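Local coordinates for tyrocidine synthetase 3 (Brevibacillus brevis, PDB 2JGP), which assembles part of the peptide antibiotic tyrocidine, probably forming peptide bonds in this carrier and condensation domain pair of a nonribosomal peptide synthetase, at residues Y55-P60 with A75-T80; T152-V157 with H222-G227; Y337-A342 with G515-L520; I478-S483 with E493-H498; E316-L321 with T501-I506. One frame throughout, in Å; residues are numbered along the deposited sequence.

Contact 1: residues Y55-P60 with A75-T80; sequences YQVDIP and AFIEET
Phe76 O takes the shortest polar bond here: Thr80 OG1 donates to it at 2.6 Å, while Glu79 N reaches the same carbonyl only weakly. The hydroxyl comes in tilted 34° from the carbonyl plane and at the same time lies over the centre of the Phe76 ring, 3.4 Å above its plane. One face of the ring is thus backed by the hydroxyl of Thr80, four residues on. With CG anti to the backbone N (chi1 168°), Phe76 swings out toward the facing loop, where its CZ meets Pro60 CD at 4.1 Å, obliquely to the ring. Pro60 itself stands at the N-cap of the helix that follows.

One residue further along helix 70-79, Ile77 uses two branches for two partners. Its CD1 touches Ile59 CD1 at 4.0 Å, the two side chains crossing nearly perpendicularly, and its CG2 meets Val57 CG1 at 4.2 Å. No hydrogen bond joins the segments, so the evidence is for purely apolar closure. Leu48 and Met51 of helix 41-55 also touch Ile59, and Trp11 of helix 10-23 reaches both Val57 and Ile77. A loop between two helices, sealed by the last helix against the first two, is characteristic of the small helical bundle of peptidyl carrier domains.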
# COMPACT_ATOMS: atom_id res chain seq x y z
N TYR A 55 14.54 -2.11 -18.08
CA TYR A 55 13.69 -3.13 -17.44
C TYR A 55 14.00 -4.59 -17.78
O TYR A 55 13.33 -5.49 -17.27
CB TYR A 55 12.21 -2.84 -17.74
CG TYR A 55 11.81 -1.45 -17.31
CD1 TYR A 55 11.56 -0.45 -18.24
CD2 TYR A 55 11.73 -1.12 -15.96
CE1 TYR A 55 11.21 0.84 -17.84
CE2 TYR A 55 11.39 0.16 -15.54
CZ TYR A 55 11.13 1.13 -16.48
OH TYR A 55 10.80 2.40 -16.06
N GLN A 56 15.01 -4.84 -18.62
CA GLN A 56 15.33 -6.20 -19.06
C GLN A 56 14.10 -6.95 -19.57
O GLN A 56 13.90 -8.13 -19.27
CB GLN A 56 16.00 -7.01 -17.94
CG GLN A 56 17.50 -6.89 -17.88
CD GLN A 56 18.09 -7.87 -16.90
OE1 GLN A 56 17.62 -7.98 -15.77
NE2 GLN A 56 19.13 -8.58 -17.32
N VAL A 57 13.27 -6.25 -20.33
CA VAL A 57 12.12 -6.86 -20.97
C VAL A 57 12.35 -6.75 -22.47
O VAL A 57 12.60 -5.66 -22.99
CB VAL A 57 10.80 -6.18 -20.57
CG1 VAL A 57 9.64 -6.75 -21.36
CG2 VAL A 57 10.57 -6.35 -19.07
N ASP A 58 12.30 -7.89 -23.15
CA ASP A 58 12.61 -7.97 -24.57
C ASP A 58 11.31 -8.03 -25.36
O ASP A 58 10.63 -9.05 -25.37
CB ASP A 58 13.48 -9.19 -24.83
CG ASP A 58 14.82 -9.13 -24.09
OD1 ASP A 58 15.45 -8.05 -24.08
OD2 ASP A 58 15.24 -10.16 -23.52
N ILE A 59 10.96 -6.91 -25.99
CA ILE A 59 9.74 -6.80 -26.76
C ILE A 59 10.11 -6.99 -28.23
O ILE A 59 10.87 -6.19 -28.77
CB ILE A 59 9.10 -5.41 -26.59
CG1 ILE A 59 8.74 -5.14 -25.13
CG2 ILE A 59 7.85 -5.28 -27.46
CD1 ILE A 59 8.37 -3.68 -24.87
N PRO A 60 9.58 -8.04 -28.88
CA PRO A 60 9.89 -8.21 -30.30
C PRO A 60 9.37 -7.03 -31.10
O PRO A 60 8.32 -6.49 -30.76
CB PRO A 60 9.14 -9.49 -30.68
CG PRO A 60 8.85 -10.19 -29.39
CD PRO A 60 8.69 -9.11 -28.39
N ALA A 75 -0.39 -4.68 -21.84
CA ALA A 75 -1.10 -5.96 -21.68
C ALA A 75 -0.24 -7.14 -22.16
O ALA A 75 -0.18 -8.18 -21.50
CB ALA A 75 -2.43 -5.93 -22.44
N PHE A 76 0.42 -6.98 -23.30
CA PHE A 76 1.32 -8.01 -23.81
C PHE A 76 2.42 -8.34 -22.78
O PHE A 76 2.69 -9.51 -22.51
CB PHE A 76 1.96 -7.58 -25.13
CG PHE A 76 3.10 -8.46 -25.56
CD1 PHE A 76 2.87 -9.61 -26.29
CD2 PHE A 76 4.41 -8.13 -25.23
CE1 PHE A 76 3.92 -10.42 -26.68
CE2 PHE A 76 5.47 -8.94 -25.62
CZ PHE A 76 5.22 -10.08 -26.35
N ILE A 77 3.05 -7.31 -22.22
CA ILE A 77 4.12 -7.52 -21.23
C ILE A 77 3.58 -8.23 -19.99
O ILE A 77 4.24 -9.12 -19.45
CB ILE A 77 4.78 -6.20 -20.79
CG1 ILE A 77 5.47 -5.51 -21.97
CG2 ILE A 77 5.82 -6.46 -19.68
CD1 ILE A 77 6.01 -4.13 -21.62
N GLU A 78 2.39 -7.83 -19.55
CA GLU A 78 1.74 -8.47 -18.40
C GLU A 78 1.46 -9.95 -18.60
O GLU A 78 1.47 -10.73 -17.64
CB GLU A 78 0.41 -7.77 -18.09
CG GLU A 78 0.56 -6.41 -17.46
CD GLU A 78 -0.70 -5.57 -17.53
OE1 GLU A 78 -1.69 -5.99 -18.17
OE2 GLU A 78 -0.71 -4.47 -16.94
N GLU A 79 1.18 -10.34 -19.84
CA GLU A 79 0.76 -11.70 -20.15
C GLU A 79 1.90 -12.58 -20.65
O GLU A 79 1.68 -13.76 -20.95
CB GLU A 79 -0.38 -11.64 -21.18
CG GLU A 79 -1.65 -11.02 -20.60
CD GLU A 79 -2.63 -10.53 -21.66
OE1 GLU A 79 -3.38 -9.58 -21.35
OE2 GLU A 79 -2.65 -11.09 -22.78
N THR A 80 3.11 -12.03 -20.71
CA THR A 80 4.25 -12.71 -21.32
C THR A 80 5.37 -12.97 -20.31
O THR A 80 5.91 -12.03 -19.74
CB THR A 80 4.80 -11.90 -22.52
OG1 THR A 80 3.76 -11.72 -23.49
CG2 THR A 80 5.99 -12.60 -23.17

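Contact 2: residues T152-V157 with H222-G227; sequences TSFAVV and HSISDG. With SO4 (sulfate ion), chain B.
The loop 222-227 carries most of the HHxxxDG signature of condensation domains, which begins at His221, and its Ser223 and Ile224 rest on Phe154 of strand 152-157. Ser223 OG lies 3.3 Å from Phe154 CE2, and Ser223 CB is 3.7 Å from Phe154 CZ. The hydroxyl approaches the ring obliquely and has its hydrogen-bond partner in His221 ND1. From Ile224 the CG2 branch takes part, 4.0 Å from Phe154 CZ and 4.3 Å from Thr152 CB. Phe154 reaches them because its CG stands anti to its carbonyl carbon (chi1 -60°), with the ring directed at the loop. In the chloramphenicol acetyltransferase-like fold of this family the signature lies at the substrate tunnel, so a strand of the three-stranded sheet here backs the first part of that loop. Further on, Asp226 caps the N-terminus of helix 227-241 and forms a salt bridge with Arg359. A sulfate, probably from the crystallisation liquor, sits at this helix start. Its O1 accepts a bond from Gly227 N at 2.9 Å, bent to 146°. The same oxygen lies 3.0 Å from His222 NE2, near the plane of the imidazole and at its edge.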
# COMPACT_ATOMS: atom_id res chain seq x y z
N THR A 152 2.03 -21.55 6.69
CA THR A 152 3.45 -21.22 6.63
C THR A 152 4.00 -20.97 8.03
O THR A 152 3.42 -20.21 8.80
CB THR A 152 3.69 -19.97 5.78
OG1 THR A 152 3.26 -20.20 4.44
CG2 THR A 152 5.18 -19.60 5.78
N SER A 153 5.12 -21.61 8.34
CA SER A 153 5.90 -21.32 9.53
C SER A 153 7.26 -20.84 9.07
O SER A 153 7.58 -20.93 7.88
CB SER A 153 6.04 -22.55 10.42
OG SER A 153 6.82 -23.56 9.80
N PHE A 154 8.08 -20.37 10.00
CA PHE A 154 9.41 -19.89 9.64
C PHE A 154 10.46 -20.65 10.41
O PHE A 154 10.24 -21.04 11.56
CB PHE A 154 9.54 -18.40 9.91
CG PHE A 154 8.58 -17.55 9.14
CD1 PHE A 154 8.94 -16.97 7.94
CD2 PHE A 154 7.30 -17.34 9.62
CE1 PHE A 154 8.05 -16.19 7.23
CE2 PHE A 154 6.39 -16.55 8.92
CZ PHE A 154 6.77 -15.98 7.71
N ALA A 155 11.60 -20.86 9.76
CA ALA A 155 12.77 -21.46 10.39
C ALA A 155 13.99 -20.71 9.89
O ALA A 155 13.88 -19.92 8.95
CB ALA A 155 12.86 -22.94 10.04
N VAL A 156 15.14 -20.94 10.52
CA VAL A 156 16.40 -20.40 10.03
C VAL A 156 17.18 -21.53 9.37
O VAL A 156 17.48 -22.54 10.00
CB VAL A 156 17.24 -19.75 11.15
CG1 VAL A 156 18.64 -19.37 10.65
CG2 VAL A 156 16.52 -18.53 11.69
N VAL A 157 17.47 -21.37 8.09
CA VAL A 157 18.20 -22.37 7.32
C VAL A 157 19.33 -21.66 6.60
O VAL A 157 19.11 -20.65 5.93
CB VAL A 157 17.28 -23.07 6.30
CG1 VAL A 157 18.09 -23.93 5.34
CG2 VAL A 157 16.22 -23.90 7.03
N HIS A 222 1.58 -10.47 10.99
CA HIS A 222 1.73 -9.63 9.80
C HIS A 222 2.72 -10.19 8.77
O HIS A 222 2.73 -9.73 7.62
CB HIS A 222 2.14 -8.20 10.19
CG HIS A 222 1.57 -7.14 9.29
ND1 HIS A 222 1.57 -7.26 7.92
CD2 HIS A 222 0.96 -5.96 9.57
CE1 HIS A 222 1.01 -6.19 7.39
NE2 HIS A 222 0.62 -5.39 8.36
N SER A 223 3.53 -11.17 9.16
CA SER A 223 4.46 -11.83 8.23
C SER A 223 3.77 -12.67 7.15
O SER A 223 4.39 -13.01 6.14
CB SER A 223 5.44 -12.73 9.01
OG SER A 223 4.75 -13.75 9.70
N ILE A 224 2.51 -13.02 7.37
CA ILE A 224 1.75 -13.84 6.41
C ILE A 224 0.46 -13.17 5.92
O ILE A 224 -0.41 -13.82 5.32
CB ILE A 224 1.50 -15.28 6.97
CG1 ILE A 224 0.82 -15.27 8.34
CG2 ILE A 224 2.81 -16.02 7.09
CD1 ILE A 224 -0.62 -14.84 8.33
N SER A 225 0.34 -11.87 6.15
CA SER A 225 -0.88 -11.15 5.79
C SER A 225 -0.62 -9.66 5.62
O SER A 225 0.51 -9.19 5.81
CB SER A 225 -1.96 -11.40 6.84
OG SER A 225 -3.22 -10.96 6.41
N ASP A 226 -1.66 -8.94 5.21
CA ASP A 226 -1.68 -7.48 5.21
C ASP A 226 -3.12 -6.99 5.10
O ASP A 226 -4.06 -7.80 5.09
CB ASP A 226 -0.74 -6.86 4.13
CG ASP A 226 -1.15 -7.19 2.71
OD1 ASP A 226 -2.27 -7.71 2.49
OD2 ASP A 226 -0.34 -6.90 1.79
N GLY A 227 -3.30 -5.67 5.05
CA GLY A 227 -4.62 -5.06 5.03
C GLY A 227 -5.52 -5.63 3.95
O GLY A 227 -6.65 -6.04 4.22
S SO4 B . -1.50 -3.00 6.29
O1 SO4 B . -0.95 -4.32 6.05
O2 SO4 B . -0.43 -2.06 6.59
O3 SO4 B . -2.22 -2.56 5.10
O4 SO4 B . -2.42 -3.06 7.43

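Contact 3: residues Y337-A342 with G515-L520; sequences YNVLLA and GEIDML
Along segment 337-342 of helix 329-345, Val339 is the first residue to meet the C-terminal tail 515-520, with CG2 set against Ile517 CD1 at 4.1 Å. These two side chains reach toward each other tip to tip. Val339 has a chi1 of 18°, away from any staggered position, so how its methyls are placed is less certain, whereas Ile517 has ordinary torsions and an extended end. Leu340 follows and behaves differently. Its CB leaves the backbone away from the tail, yet the branch ending in CD2 comes back to within 4.0 Å of Met519 SD. Leu340 and Met519 cross at about a right angle, and one methyl and the sulfur do the touching. Met519 delivers that sulfur on an extended stem, with chi1 and chi2 both near 180°, and then bends at chi3 (72°), carrying CE off to one side.

No hydrogen bond joins the segments. Just beyond Ala342, Lys343 NZ binds Ile517 O from outside, and within the tail Met519 N makes a weak bond of 3.1 Å to the same Ile517 O. Leu520 N makes a weak 3.3 Å bond to Asp518 OD1. Phe387 of helix 387-403 touches Val339, and Ile502 of helix 489-508 touches Leu340. Contacts of this sort place the chain terminus against the helical layer in the C-terminal half of the condensation domain fold.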
# COMPACT_ATOMS: atom_id res chain seq x y z
N TYR A 337 -1.34 18.10 0.04
CA TYR A 337 -0.75 17.73 1.32
C TYR A 337 0.68 18.25 1.41
O TYR A 337 1.08 18.80 2.44
CB TYR A 337 -0.82 16.21 1.52
CG TYR A 337 -0.32 15.75 2.86
CD1 TYR A 337 -0.89 16.23 4.04
CD2 TYR A 337 0.72 14.83 2.96
CE1 TYR A 337 -0.43 15.81 5.28
CE2 TYR A 337 1.19 14.41 4.20
CZ TYR A 337 0.61 14.90 5.35
OH TYR A 337 1.07 14.49 6.59
N ASN A 338 1.45 18.12 0.33
CA ASN A 338 2.81 18.69 0.30
C ASN A 338 2.87 20.20 0.53
O ASN A 338 3.77 20.69 1.22
CB ASN A 338 3.52 18.35 -1.02
CG ASN A 338 4.20 17.00 -0.98
OD1 ASN A 338 5.41 16.92 -0.77
ND2 ASN A 338 3.43 15.95 -1.18
N VAL A 339 1.93 20.95 -0.04
CA VAL A 339 1.89 22.40 0.20
C VAL A 339 1.48 22.73 1.65
O VAL A 339 2.00 23.67 2.25
CB VAL A 339 1.06 23.21 -0.85
CG1 VAL A 339 0.11 22.34 -1.65
CG2 VAL A 339 0.34 24.41 -0.22
N LEU A 340 0.58 21.92 2.21
CA LEU A 340 0.19 22.03 3.63
C LEU A 340 1.42 21.90 4.53
O LEU A 340 1.68 22.75 5.38
CB LEU A 340 -0.82 20.94 3.98
CG LEU A 340 -1.81 21.12 5.16
CD1 LEU A 340 -1.95 19.82 5.93
CD2 LEU A 340 -1.47 22.26 6.09
N LEU A 341 2.18 20.82 4.32
CA LEU A 341 3.39 20.57 5.11
C LEU A 341 4.44 21.65 4.88
O LEU A 341 5.11 22.08 5.82
CB LEU A 341 3.98 19.19 4.77
CG LEU A 341 3.14 17.95 5.11
CD1 LEU A 341 3.84 16.70 4.61
CD2 LEU A 341 2.87 17.86 6.60
N ALA A 342 4.59 22.08 3.63
CA ALA A 342 5.54 23.14 3.27
C ALA A 342 5.27 24.43 4.04
O ALA A 342 6.20 25.11 4.49
CB ALA A 342 5.50 23.40 1.77
N GLY A 515 3.26 30.28 -2.79
CA GLY A 515 3.43 31.35 -1.81
C GLY A 515 2.22 32.25 -1.65
O GLY A 515 2.02 32.84 -0.59
N GLU A 516 1.42 32.37 -2.70
CA GLU A 516 0.21 33.21 -2.68
C GLU A 516 -1.00 32.50 -2.09
O GLU A 516 -2.02 33.14 -1.82
CB GLU A 516 -0.12 33.72 -4.09
CG GLU A 516 0.48 35.08 -4.42
CD GLU A 516 2.00 35.07 -4.44
OE1 GLU A 516 2.58 34.45 -5.35
OE2 GLU A 516 2.61 35.70 -3.54
N ILE A 517 -0.91 31.18 -1.89
CA ILE A 517 -2.01 30.44 -1.27
C ILE A 517 -2.17 30.90 0.18
O ILE A 517 -1.33 30.64 1.03
CB ILE A 517 -1.77 28.90 -1.32
CG1 ILE A 517 -1.73 28.41 -2.77
CG2 ILE A 517 -2.87 28.17 -0.56
CD1 ILE A 517 -1.46 26.92 -2.90
N ASP A 518 -3.26 31.63 0.43
CA ASP A 518 -3.54 32.15 1.77
C ASP A 518 -4.20 31.07 2.62
O ASP A 518 -5.42 30.92 2.63
CB ASP A 518 -4.42 33.40 1.68
CG ASP A 518 -4.64 34.07 3.04
OD1 ASP A 518 -3.90 33.77 4.00
OD2 ASP A 518 -5.57 34.91 3.14
N MET A 519 -3.36 30.32 3.33
CA MET A 519 -3.82 29.27 4.23
C MET A 519 -4.36 29.88 5.53
O MET A 519 -5.26 29.30 6.15
CB MET A 519 -2.64 28.34 4.54
CG MET A 519 -2.96 27.13 5.38
SD MET A 519 -1.44 26.27 5.86
CE MET A 519 -0.77 27.41 7.08
N LEU A 520 -3.83 31.05 5.89
CA LEU A 520 -3.99 31.70 7.21
C LEU A 520 -2.90 31.25 8.17
O LEU A 520 -2.21 32.09 8.76
CB LEU A 520 -5.38 31.50 7.85
CG LEU A 520 -6.51 32.41 7.36
CD1 LEU A 520 -6.79 32.22 5.89
CD2 LEU A 520 -7.76 32.16 8.20

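Contact 4: residues I478-S483 with E493-H498; sequences IGVEYS and ERFSRH
Val480 of strand 476-483 faces Phe495 and Ser496 of helix 489-508, the helix that follows this strand in the chain and lies on the sheet in the C-terminal half of the condensation domain. Starting from the backbone, its CB is directed at the helix and stops 4.4 Å from Ser496 OG. There the side chain forks. CG1, anti to the backbone N (chi1 179°), lies 4.7 Å from Phe495 CD2, beyond close contact. CG2, set beside the backbone N, does the touching: it comes within 3.6 Å of Ser496 OG and within 4.3 Å of Phe495 CD2. It meets the phenyl ring at its edge and near its plane, so the face of the aromatic is not what the methyl uses. Strand neighbours flank the valine, with Leu465 and Phe467 of strand 465-471 touching it, and Cys306 of strand 303-309, the neighbour on the other side of strand 476-483, touching it too. Two residues earlier in the strand, Ile478 CG2 adds a looser approach to Ser496 CB at 4.5 Å. The segments share no hydrogen bond. Although a methyl lies against it, the serine hydroxyl is satisfied within its own helix, as Ser496 OG is hydrogen-bonded to Met492 O, one turn back.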
# COMPACT_ATOMS: atom_id res chain seq x y z
N ILE A 478 -11.31 13.71 5.70
CA ILE A 478 -9.89 13.88 5.98
C ILE A 478 -9.62 13.42 7.41
O ILE A 478 -10.17 13.97 8.35
CB ILE A 478 -9.48 15.36 5.80
CG1 ILE A 478 -9.60 15.77 4.33
CG2 ILE A 478 -8.05 15.60 6.27
CD1 ILE A 478 -8.67 15.01 3.41
N GLY A 479 -8.78 12.39 7.55
CA GLY A 479 -8.41 11.85 8.86
C GLY A 479 -6.94 12.10 9.14
O GLY A 479 -6.09 11.97 8.25
N VAL A 480 -6.63 12.46 10.39
CA VAL A 480 -5.25 12.62 10.83
C VAL A 480 -5.04 11.83 12.11
O VAL A 480 -5.72 12.08 13.12
CB VAL A 480 -4.87 14.10 11.04
CG1 VAL A 480 -3.43 14.23 11.53
CG2 VAL A 480 -5.06 14.88 9.75
N GLU A 481 -4.15 10.85 12.04
CA GLU A 481 -3.69 10.10 13.20
C GLU A 481 -2.35 10.71 13.56
O GLU A 481 -1.45 10.77 12.72
CB GLU A 481 -3.53 8.63 12.84
CG GLU A 481 -2.85 7.78 13.89
CD GLU A 481 -2.45 6.43 13.34
OE1 GLU A 481 -3.32 5.53 13.28
OE2 GLU A 481 -1.27 6.27 12.96
N TYR A 482 -2.21 11.17 14.80
CA TYR A 482 -1.03 11.95 15.18
C TYR A 482 -0.46 11.52 16.52
O TYR A 482 -1.16 10.94 17.35
CB TYR A 482 -1.39 13.44 15.24
CG TYR A 482 -2.47 13.78 16.23
CD1 TYR A 482 -2.15 14.16 17.53
CD2 TYR A 482 -3.81 13.75 15.87
CE1 TYR A 482 -3.15 14.48 18.45
CE2 TYR A 482 -4.81 14.07 16.78
CZ TYR A 482 -4.47 14.43 18.07
OH TYR A 482 -5.45 14.75 18.97
N SER A 483 0.82 11.82 16.71
CA SER A 483 1.53 11.53 17.95
C SER A 483 1.02 12.43 19.07
O SER A 483 1.10 13.65 18.97
CB SER A 483 3.03 11.77 17.77
OG SER A 483 3.55 10.94 16.75
N GLU A 493 -6.88 19.62 14.49
CA GLU A 493 -8.14 20.07 13.88
C GLU A 493 -7.92 21.30 13.00
O GLU A 493 -8.51 21.41 11.94
CB GLU A 493 -9.21 20.32 14.95
CG GLU A 493 -9.75 19.03 15.57
CD GLU A 493 -10.74 19.26 16.70
OE1 GLU A 493 -10.91 20.41 17.15
OE2 GLU A 493 -11.34 18.26 17.16
N ARG A 494 -7.05 22.21 13.44
CA ARG A 494 -6.71 23.40 12.65
C ARG A 494 -5.89 23.03 11.40
O ARG A 494 -6.10 23.60 10.33
CB ARG A 494 -5.94 24.41 13.50
CG ARG A 494 -5.62 25.72 12.79
CD ARG A 494 -4.89 26.71 13.69
NE ARG A 494 -5.72 27.12 14.83
CZ ARG A 494 -5.57 26.73 16.09
NH1 ARG A 494 -4.60 25.90 16.45
NH2 ARG A 494 -6.41 27.18 17.01
N PHE A 495 -4.95 22.09 11.58
CA PHE A 495 -4.15 21.52 10.50
C PHE A 495 -5.04 20.97 9.39
O PHE A 495 -4.80 21.21 8.21
CB PHE A 495 -3.28 20.39 11.10
CG PHE A 495 -2.33 19.73 10.13
CD1 PHE A 495 -1.16 20.35 9.73
CD2 PHE A 495 -2.59 18.44 9.66
CE1 PHE A 495 -0.27 19.72 8.87
CE2 PHE A 495 -1.71 17.79 8.80
CZ PHE A 495 -0.54 18.43 8.41
N SER A 496 -6.09 20.26 9.79
CA SER A 496 -7.05 19.67 8.85
C SER A 496 -7.87 20.73 8.10
O SER A 496 -8.05 20.63 6.89
CB SER A 496 -7.99 18.71 9.58
OG SER A 496 -7.26 17.71 10.26
N ARG A 497 -8.36 21.73 8.83
CA ARG A 497 -9.08 22.86 8.22
C ARG A 497 -8.20 23.59 7.22
O ARG A 497 -8.68 24.02 6.17
CB ARG A 497 -9.56 23.86 9.29
CG ARG A 497 -10.61 23.31 10.25
CD ARG A 497 -11.33 24.43 11.02
NE ARG A 497 -10.43 25.18 11.90
CZ ARG A 497 -10.08 24.81 13.13
NH1 ARG A 497 -10.53 23.67 13.67
NH2 ARG A 497 -9.25 25.58 13.84
N HIS A 498 -6.91 23.73 7.54
CA HIS A 498 -5.96 24.36 6.64
C HIS A 498 -5.76 23.55 5.35
O HIS A 498 -5.59 24.13 4.28
CB HIS A 498 -4.62 24.62 7.33
CG HIS A 498 -4.65 25.76 8.30
ND1 HIS A 498 -5.67 26.69 8.32
CD2 HIS A 498 -3.78 26.14 9.26
CE1 HIS A 498 -5.43 27.58 9.27
NE2 HIS A 498 -4.28 27.27 9.85

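Contact 5: residues E316-L321 with T501-I506; sequences EGLHQL and TIAASI
As modelled, Ile506 has an uncommon shape for a helical isoleucine: its CG1 stands in the crowded position between the backbone N and the carbonyl carbon (chi1 64°), and chi2 repeats the turn at 70°. This brings CD1 to helix 312-325, where Leu318 CD2 lies 3.9 Å away, the two side chains crossing at about a right angle. The modelled separation of CD1 from Leu321 CD2 is shorter than two carbons can sit, so the approach of Leu321 is doubtful and the placement of this end of the isoleucine uncertain. Leu318 CD2 also meets Ala503 CB at 4.2 Å, one turn back along the second helix. Leu318 and Leu321 sit three residues apart, as do Ala503 and Ile506, giving one apolar strip from each helix. In the condensation domain these are two helices packed at an angle: their short segments approach to 9.9 Å between axes and cross at 53°. Phe387 of helix 387-403 touches both Leu321 and Ile506. On helix 489-508 itself, Thr501 O is gripped twice: Ser505 N and Ser505 OG, the latter at 2.8 Å, reach it from opposite faces of its plane.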
# COMPACT_ATOMS: atom_id res chain seq x y z
N GLU A 316 -16.21 17.26 -5.27
CA GLU A 316 -16.48 17.27 -6.70
C GLU A 316 -15.48 18.15 -7.46
O GLU A 316 -15.01 17.78 -8.53
CB GLU A 316 -17.91 17.76 -6.96
CG GLU A 316 -18.37 17.54 -8.38
CD GLU A 316 -19.77 18.06 -8.63
OE1 GLU A 316 -20.61 17.28 -9.12
OE2 GLU A 316 -20.02 19.25 -8.33
N GLY A 317 -15.15 19.31 -6.89
CA GLY A 317 -14.18 20.21 -7.49
C GLY A 317 -12.80 19.58 -7.61
O GLY A 317 -12.11 19.76 -8.61
N LEU A 318 -12.39 18.85 -6.57
CA LEU A 318 -11.11 18.16 -6.58
C LEU A 318 -11.07 17.08 -7.67
O LEU A 318 -10.08 16.96 -8.39
CB LEU A 318 -10.82 17.55 -5.20
CG LEU A 318 -10.55 18.59 -4.10
CD1 LEU A 318 -10.57 17.96 -2.71
CD2 LEU A 318 -9.22 19.30 -4.35
N HIS A 319 -12.16 16.32 -7.79
CA HIS A 319 -12.29 15.35 -8.89
C HIS A 319 -12.15 16.02 -10.25
O HIS A 319 -11.43 15.52 -11.11
CB HIS A 319 -13.64 14.61 -8.81
CG HIS A 319 -13.62 13.43 -7.89
ND1 HIS A 319 -12.96 12.26 -8.18
CD2 HIS A 319 -14.18 13.25 -6.67
CE1 HIS A 319 -13.12 11.40 -7.19
NE2 HIS A 319 -13.86 11.98 -6.25
N GLN A 320 -12.83 17.15 -10.45
CA GLN A 320 -12.77 17.86 -11.72
C GLN A 320 -11.38 18.45 -11.97
O GLN A 320 -10.92 18.49 -13.11
CB GLN A 320 -13.85 18.94 -11.79
CG GLN A 320 -15.28 18.39 -11.79
CD GLN A 320 -15.73 17.85 -13.15
OE1 GLN A 320 -14.92 17.61 -14.05
NE2 GLN A 320 -17.04 17.65 -13.29
N LEU A 321 -10.71 18.91 -10.91
CA LEU A 321 -9.34 19.42 -11.04
C LEU A 321 -8.39 18.32 -11.52
O LEU A 321 -7.54 18.55 -12.39
CB LEU A 321 -8.83 20.00 -9.71
CG LEU A 321 -7.37 20.48 -9.73
CD1 LEU A 321 -7.17 21.58 -10.77
CD2 LEU A 321 -6.94 20.95 -8.36
N THR A 501 -8.75 24.48 3.29
CA THR A 501 -8.61 25.83 2.74
C THR A 501 -7.66 25.79 1.53
O THR A 501 -7.96 26.39 0.49
CB THR A 501 -8.13 26.86 3.79
OG1 THR A 501 -6.86 26.48 4.32
CG2 THR A 501 -9.12 26.96 4.94
N ILE A 502 -6.55 25.07 1.64
CA ILE A 502 -5.62 24.93 0.52
C ILE A 502 -6.35 24.27 -0.66
O ILE A 502 -6.24 24.72 -1.80
CB ILE A 502 -4.36 24.13 0.91
CG1 ILE A 502 -3.47 24.96 1.84
CG2 ILE A 502 -3.57 23.73 -0.34
CD1 ILE A 502 -2.44 24.14 2.60
N ALA A 503 -7.09 23.20 -0.36
CA ALA A 503 -7.83 22.46 -1.38
C ALA A 503 -8.84 23.35 -2.11
O ALA A 503 -8.94 23.30 -3.33
CB ALA A 503 -8.55 21.26 -0.74
N ALA A 504 -9.58 24.16 -1.36
CA ALA A 504 -10.56 25.07 -1.94
C ALA A 504 -9.90 26.09 -2.87
O ALA A 504 -10.40 26.35 -3.97
CB ALA A 504 -11.34 25.79 -0.83
N SER A 505 -8.77 26.64 -2.43
CA SER A 505 -8.04 27.66 -3.18
C SER A 505 -7.49 27.14 -4.51
O SER A 505 -7.57 27.83 -5.53
CB SER A 505 -6.89 28.19 -2.34
OG SER A 505 -7.35 28.67 -1.09
N ILE A 506 -6.93 25.93 -4.50
CA ILE A 506 -6.36 25.35 -5.71
C ILE A 506 -7.45 24.90 -6.70
O ILE A 506 -7.22 24.92 -7.91
CB ILE A 506 -5.34 24.21 -5.42
CG1 ILE A 506 -6.00 23.01 -4.73
CG2 ILE A 506 -4.20 24.73 -4.55
CD1 ILE A 506 -6.93 22.21 -5.63

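Overall arrangement
Contact 1 lies in the carrier domain and contacts 2 to 5 in the condensation domain. Contact 1 closes first along the chain, its centre 31 Å from that of contact 2. Contact 2 closes next, and lies on the far side of the chain's centre from contacts 3 and 5, with centres 42 Å from each. Contacts 3, 4 and 5 form a cluster, their centres 13 to 17 Å apart. Contacts 4 and 5 share helix 489-508, and contact 3 touches both. Contact 4 nests within the loops closed by 3 and 5, whose segments alternate, so the last helix and the tail after it pack against helices and a strand from earlier in the condensation domain.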